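Local structure of resiniferatoxin-binding, phosphotriesterase-related protein (Rhodobacter sphaeroides 2.4.1, 3K2G) at residues 27-39 / 95-107. The protein binds two zinc ions in a TIM-barrel fold of the phosphotriesterase family and probably acts as a phosphoric diester hydrolase. Residues are numbered along the deposited sequence; the frame is centred on the assembly and turned at random.
Sequences ALGHTLMHEHLQN and FAAVGGRSIVDPT. With ZN (zinc ion), chain I.
Two neighbouring parallel strands of the TIM barrel, 31-32 and 102-105, meet here and lead into the binuclear zinc site. T31 pairs with S102 and L32 with I103. L32 N donates to S102 O, and L32 O accepts from V104 N at 2.9 Å. Further on, E35 N donates to V104 O. On the face that carries L32 and I103, L32 lies over the F95 ring, with CD1 3.8 Å from the ring centroid in a CH-pi contact. CA of G100 covers the other face of that ring.

Just past strand 31-32, H34 and H36 form the His-X-His metal motif of the family. Both bind one zinc ion through NE2; E177, D304 and a water complete its ligands. P106 CG sits over the centre of the H34 ring, 3.6 Å from its centroid. D105 reaches across, its CG anti to the backbone N (chi1 -172°), and OD2 takes L37 N at 2.8 Å from above the carboxylate plane. Its OD1 accepts T107 N in an Asx turn and also T107 OG1. That hydroxyl is second shell to the metal: H36 ND1 donates to T107 OG1 at 2.6 Å, nearly straight (173°) and in the ring plane, so the ring is held at both nitrogens, by zinc at NE2 and by T107 at ND1.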
loop_
_atom_site.group_PDB
_atom_site.type_symbol
_atom_site.label_atom_id
_atom_site.label_comp_id
_atom_site.label_asym_id
_atom_site.label_seq_id
_atom_site.Cartn_x
_atom_site.Cartn_y
_atom_site.Cartn_z
ATOM N N ALA B 27 -16.998 32.037 -22.352
ATOM C CA ALA B 27 -17.770 31.346 -23.380
ATOM C C ALA B 27 -17.209 29.966 -23.736
ATOM O O ALA B 27 -17.810 29.230 -24.522
ATOM C CB ALA B 27 -17.849 32.204 -24.633
ATOM N N LEU B 28 -16.063 29.615 -23.161
ATOM C CA LEU B 28 -15.453 28.318 -23.444
ATOM C C LEU B 28 -16.396 27.199 -23.012
ATOM O O LEU B 28 -16.677 26.290 -23.782
ATOM C CB LEU B 28 -14.111 28.186 -22.718
ATOM C CG LEU B 28 -13.250 26.999 -23.162
ATOM C CD1 LEU B 28 -12.830 27.184 -24.622
ATOM C CD2 LEU B 28 -12.022 26.896 -22.267
ATOM N N GLY B 29 -16.876 27.274 -21.773
ATOM C CA GLY B 29 -17.804 26.280 -21.260
ATOM C C GLY B 29 -17.289 24.857 -21.123
ATOM O O GLY B 29 -16.091 24.628 -20.953
ATOM N N HIS B 30 -18.220 23.905 -21.196
ATOM C CA HIS B 30 -17.925 22.475 -21.086
ATOM C C HIS B 30 -16.944 22.148 -22.205
ATOM O O HIS B 30 -17.299 22.185 -23.384
ATOM C CB HIS B 30 -19.223 21.685 -21.243
ATOM C CG HIS B 30 -19.197 20.341 -20.588
ATOM N ND1 HIS B 30 -18.632 19.233 -21.180
ATOM C CD2 HIS B 30 -19.658 19.933 -19.383
ATOM C CE1 HIS B 30 -18.746 18.197 -20.366
ATOM N NE2 HIS B 30 -19.364 18.595 -19.269
ATOM N N THR B 31 -15.717 21.800 -21.823
ATOM C CA THR B 31 -14.657 21.571 -22.796
ATOM C C THR B 31 -13.816 20.303 -22.692
ATOM O O THR B 31 -13.583 19.779 -21.605
ATOM C CB THR B 31 -13.674 22.772 -22.750
ATOM O OG1 THR B 31 -14.392 23.987 -22.994
ATOM C CG2 THR B 31 -12.553 22.612 -23.768
ATOM N N LEU B 32 -13.352 19.834 -23.852
ATOM C CA LEU B 32 -12.458 18.690 -23.939
ATOM C C LEU B 32 -11.117 19.330 -24.305
ATOM O O LEU B 32 -10.943 19.854 -25.409
ATOM C CB LEU B 32 -12.904 17.711 -25.037
ATOM C CG LEU B 32 -14.116 16.817 -24.766
ATOM C CD1 LEU B 32 -14.451 16.005 -26.020
ATOM C CD2 LEU B 32 -13.802 15.882 -23.608
HETATM N N MSE B 33 -10.182 19.299 -23.359
HETATM C CA MSE B 33 -8.865 19.897 -23.525
HETATM C C MSE B 33 -7.897 19.217 -24.484
HETATM O O MSE B 33 -6.897 19.817 -24.883
HETATM C CB MSE B 33 -8.172 19.998 -22.164
HETATM C CG MSE B 33 -8.681 21.128 -21.271
HETATM SE SE MSE B 33 -8.440 22.865 -21.993
HETATM C CE MSE B 33 -6.559 22.728 -22.383
ATOM N N HIS B 34 -8.177 17.980 -24.867
ATOM C CA HIS B 34 -7.234 17.295 -25.730
ATOM C C HIS B 34 -7.873 16.245 -26.629
ATOM O O HIS B 34 -8.079 15.101 -26.220
ATOM C CB HIS B 34 -6.153 16.669 -24.842
ATOM C CG HIS B 34 -4.983 16.122 -25.590
ATOM N ND1 HIS B 34 -3.685 16.464 -25.282
ATOM C CD2 HIS B 34 -4.906 15.222 -26.600
ATOM C CE1 HIS B 34 -2.857 15.799 -26.067
ATOM N NE2 HIS B 34 -3.573 15.037 -26.874
ATOM N N GLU B 35 -8.168 16.643 -27.860
ATOM C CA GLU B 35 -8.782 15.741 -28.833
ATOM C C GLU B 35 -8.234 16.022 -30.225
ATOM O O GLU B 35 -7.881 17.158 -30.544
ATOM C CB GLU B 35 -10.297 15.948 -28.883
ATOM C CG GLU B 35 -11.022 15.858 -27.556
ATOM C CD GLU B 35 -10.960 14.471 -26.936
ATOM O OE1 GLU B 35 -10.867 13.478 -27.690
ATOM O OE2 GLU B 35 -11.019 14.377 -25.690
ATOM N N HIS B 36 -8.156 14.985 -31.054
ATOM C CA HIS B 36 -7.701 15.168 -32.422
ATOM C C HIS B 36 -8.937 14.952 -33.277
ATOM O O HIS B 36 -9.606 13.923 -33.152
ATOM C CB HIS B 36 -6.619 14.153 -32.768
ATOM C CG HIS B 36 -5.383 14.300 -31.943
ATOM N ND1 HIS B 36 -4.421 15.249 -32.209
ATOM C CD2 HIS B 36 -4.985 13.662 -30.818
ATOM C CE1 HIS B 36 -3.484 15.192 -31.281
ATOM N NE2 HIS B 36 -3.803 14.238 -30.426
ATOM N N LEU B 37 -9.250 15.930 -34.125
ATOM C CA LEU B 37 -10.425 15.841 -34.981
ATOM C C LEU B 37 -10.075 15.251 -36.338
ATOM O O LEU B 37 -10.912 14.632 -36.992
ATOM C CB LEU B 37 -11.052 17.225 -35.132
ATOM C CG LEU B 37 -11.392 17.814 -33.758
ATOM C CD1 LEU B 37 -12.096 19.148 -33.918
ATOM C CD2 LEU B 37 -12.269 16.835 -32.992
ATOM N N GLN B 38 -8.825 15.453 -36.733
ATOM C CA GLN B 38 -8.265 14.954 -37.986
ATOM C C GLN B 38 -6.767 14.836 -37.719
ATOM O O GLN B 38 -6.197 15.696 -37.059
ATOM C CB GLN B 38 -8.481 15.962 -39.121
ATOM C CG GLN B 38 -9.914 16.145 -39.597
ATOM C CD GLN B 38 -10.441 14.929 -40.333
ATOM O OE1 GLN B 38 -10.961 13.994 -39.723
ATOM N NE2 GLN B 38 -10.291 14.928 -41.651
ATOM N N ASN B 39 -6.123 13.787 -38.213
ATOM C CA ASN B 39 -4.686 13.652 -38.004
ATOM C C ASN B 39 -4.093 12.562 -38.880
ATOM O O ASN B 39 -4.804 11.897 -39.631
ATOM C CB ASN B 39 -4.374 13.350 -36.531
ATOM C CG ASN B 39 -4.762 11.939 -36.125
ATOM O OD1 ASN B 39 -5.350 11.192 -36.910
ATOM N ND2 ASN B 39 -4.441 11.570 -34.889
ATOM N N PHE B 95 -20.831 15.073 -28.790
ATOM C CA PHE B 95 -20.310 15.824 -27.650
ATOM C C PHE B 95 -21.208 17.031 -27.419
ATOM O O PHE B 95 -21.629 17.300 -26.296
ATOM C CB PHE B 95 -18.879 16.282 -27.941
ATOM C CG PHE B 95 -18.285 17.169 -26.880
ATOM C CD1 PHE B 95 -18.275 16.778 -25.543
ATOM C CD2 PHE B 95 -17.687 18.377 -27.228
ATOM C CE1 PHE B 95 -17.671 17.572 -24.571
ATOM C CE2 PHE B 95 -17.078 19.183 -26.264
ATOM C CZ PHE B 95 -17.070 18.780 -24.932
ATOM N N ALA B 96 -21.501 17.751 -28.496
ATOM C CA ALA B 96 -22.364 18.923 -28.406
ATOM C C ALA B 96 -23.739 18.478 -27.911
ATOM O O ALA B 96 -24.398 19.185 -27.148
ATOM C CB ALA B 96 -22.487 19.586 -29.773
ATOM N N ALA B 97 -24.155 17.289 -28.336
ATOM C CA ALA B 97 -25.450 16.753 -27.944
ATOM C C ALA B 97 -25.602 16.607 -26.432
ATOM O O ALA B 97 -26.718 16.636 -25.918
ATOM C CB ALA B 97 -25.683 15.407 -28.627
ATOM N N VAL B 98 -24.488 16.441 -25.720
ATOM C CA VAL B 98 -24.531 16.299 -24.268
ATOM C C VAL B 98 -24.022 17.544 -23.533
ATOM O O VAL B 98 -23.585 17.459 -22.385
ATOM C CB VAL B 98 -23.716 15.064 -23.785
ATOM C CG1 VAL B 98 -24.360 13.780 -24.297
ATOM C CG2 VAL B 98 -22.273 15.163 -24.259
ATOM N N GLY B 99 -24.077 18.697 -24.197
ATOM C CA GLY B 99 -23.641 19.932 -23.567
ATOM C C GLY B 99 -22.252 20.444 -23.912
ATOM O O GLY B 99 -21.849 21.503 -23.432
ATOM N N GLY B 100 -21.514 19.705 -24.732
ATOM C CA GLY B 100 -20.181 20.147 -25.105
ATOM C C GLY B 100 -20.219 21.469 -25.849
ATOM O O GLY B 100 -21.073 21.678 -26.708
ATOM N N ARG B 101 -19.295 22.367 -25.533
ATOM C CA ARG B 101 -19.263 23.667 -26.188
ATOM C C ARG B 101 -17.951 23.891 -26.923
ATOM O O ARG B 101 -17.930 24.490 -27.994
ATOM C CB ARG B 101 -19.457 24.772 -25.150
ATOM C CG ARG B 101 -20.557 24.451 -24.152
ATOM C CD ARG B 101 -20.544 25.384 -22.948
ATOM N NE ARG B 101 -21.043 24.715 -21.746
ATOM C CZ ARG B 101 -21.143 25.292 -20.552
ATOM N NH1 ARG B 101 -20.781 26.559 -20.389
ATOM N NH2 ARG B 101 -21.593 24.598 -19.513
ATOM N N SER B 102 -16.857 23.393 -26.358
ATOM C CA SER B 102 -15.552 23.603 -26.967
ATOM C C SER B 102 -14.620 22.394 -26.983
ATOM O O SER B 102 -14.670 21.541 -26.101
ATOM C CB SER B 102 -14.835 24.750 -26.238
ATOM O OG SER B 102 -15.683 25.880 -26.088
ATOM N N ILE B 103 -13.757 22.350 -27.992
ATOM C CA ILE B 103 -12.756 21.295 -28.108
ATOM C C ILE B 103 -11.391 21.895 -28.441
ATOM O O ILE B 103 -11.280 22.776 -29.297
ATOM C CB ILE B 103 -13.103 20.269 -29.202
ATOM C CG1 ILE B 103 -14.372 19.504 -28.822
ATOM C CG2 ILE B 103 -11.937 19.287 -29.370
ATOM C CD1 ILE B 103 -14.812 18.492 -29.860
ATOM N N VAL B 104 -10.359 21.428 -27.749
ATOM C CA VAL B 104 -8.998 21.886 -27.988
ATOM C C VAL B 104 -8.292 20.791 -28.783
ATOM O O VAL B 104 -8.131 19.666 -28.303
ATOM C CB VAL B 104 -8.224 22.132 -26.664
ATOM C CG1 VAL B 104 -6.802 22.604 -26.968
ATOM C CG2 VAL B 104 -8.954 23.175 -25.814
ATOM N N ASP B 105 -7.889 21.118 -30.006
ATOM C CA ASP B 105 -7.210 20.156 -30.859
ATOM C C ASP B 105 -5.727 20.500 -30.928
ATOM O O ASP B 105 -5.326 21.452 -31.600
ATOM C CB ASP B 105 -7.808 20.171 -32.264
ATOM C CG ASP B 105 -7.266 19.052 -33.133
ATOM O OD1 ASP B 105 -6.055 18.766 -33.039
ATOM O OD2 ASP B 105 -8.050 18.467 -33.905
ATOM N N PRO B 106 -4.894 19.716 -30.237
ATOM C CA PRO B 106 -3.447 19.934 -30.206
ATOM C C PRO B 106 -2.665 19.305 -31.356
ATOM O O PRO B 106 -1.445 19.146 -31.258
ATOM C CB PRO B 106 -3.057 19.350 -28.856
ATOM C CG PRO B 106 -3.958 18.148 -28.776
ATOM C CD PRO B 106 -5.290 18.685 -29.259
ATOM N N THR B 107 -3.353 18.943 -32.436
ATOM C CA THR B 107 -2.670 18.349 -33.583
ATOM C C THR B 107 -1.723 19.416 -34.130
ATOM O O THR B 107 -2.156 20.503 -34.502
ATOM C CB THR B 107 -3.668 17.931 -34.700
ATOM O OG1 THR B 107 -4.621 17.000 -34.174
ATOM C CG2 THR B 107 -2.927 17.267 -35.862
HETATM ZN ZN ZN I . -2.848 13.733 -28.544
HETATM O O HOH W 1 -7.006 18.245 -36.376
HETATM O O HOH W 2 -1.448 12.422 -28.135
#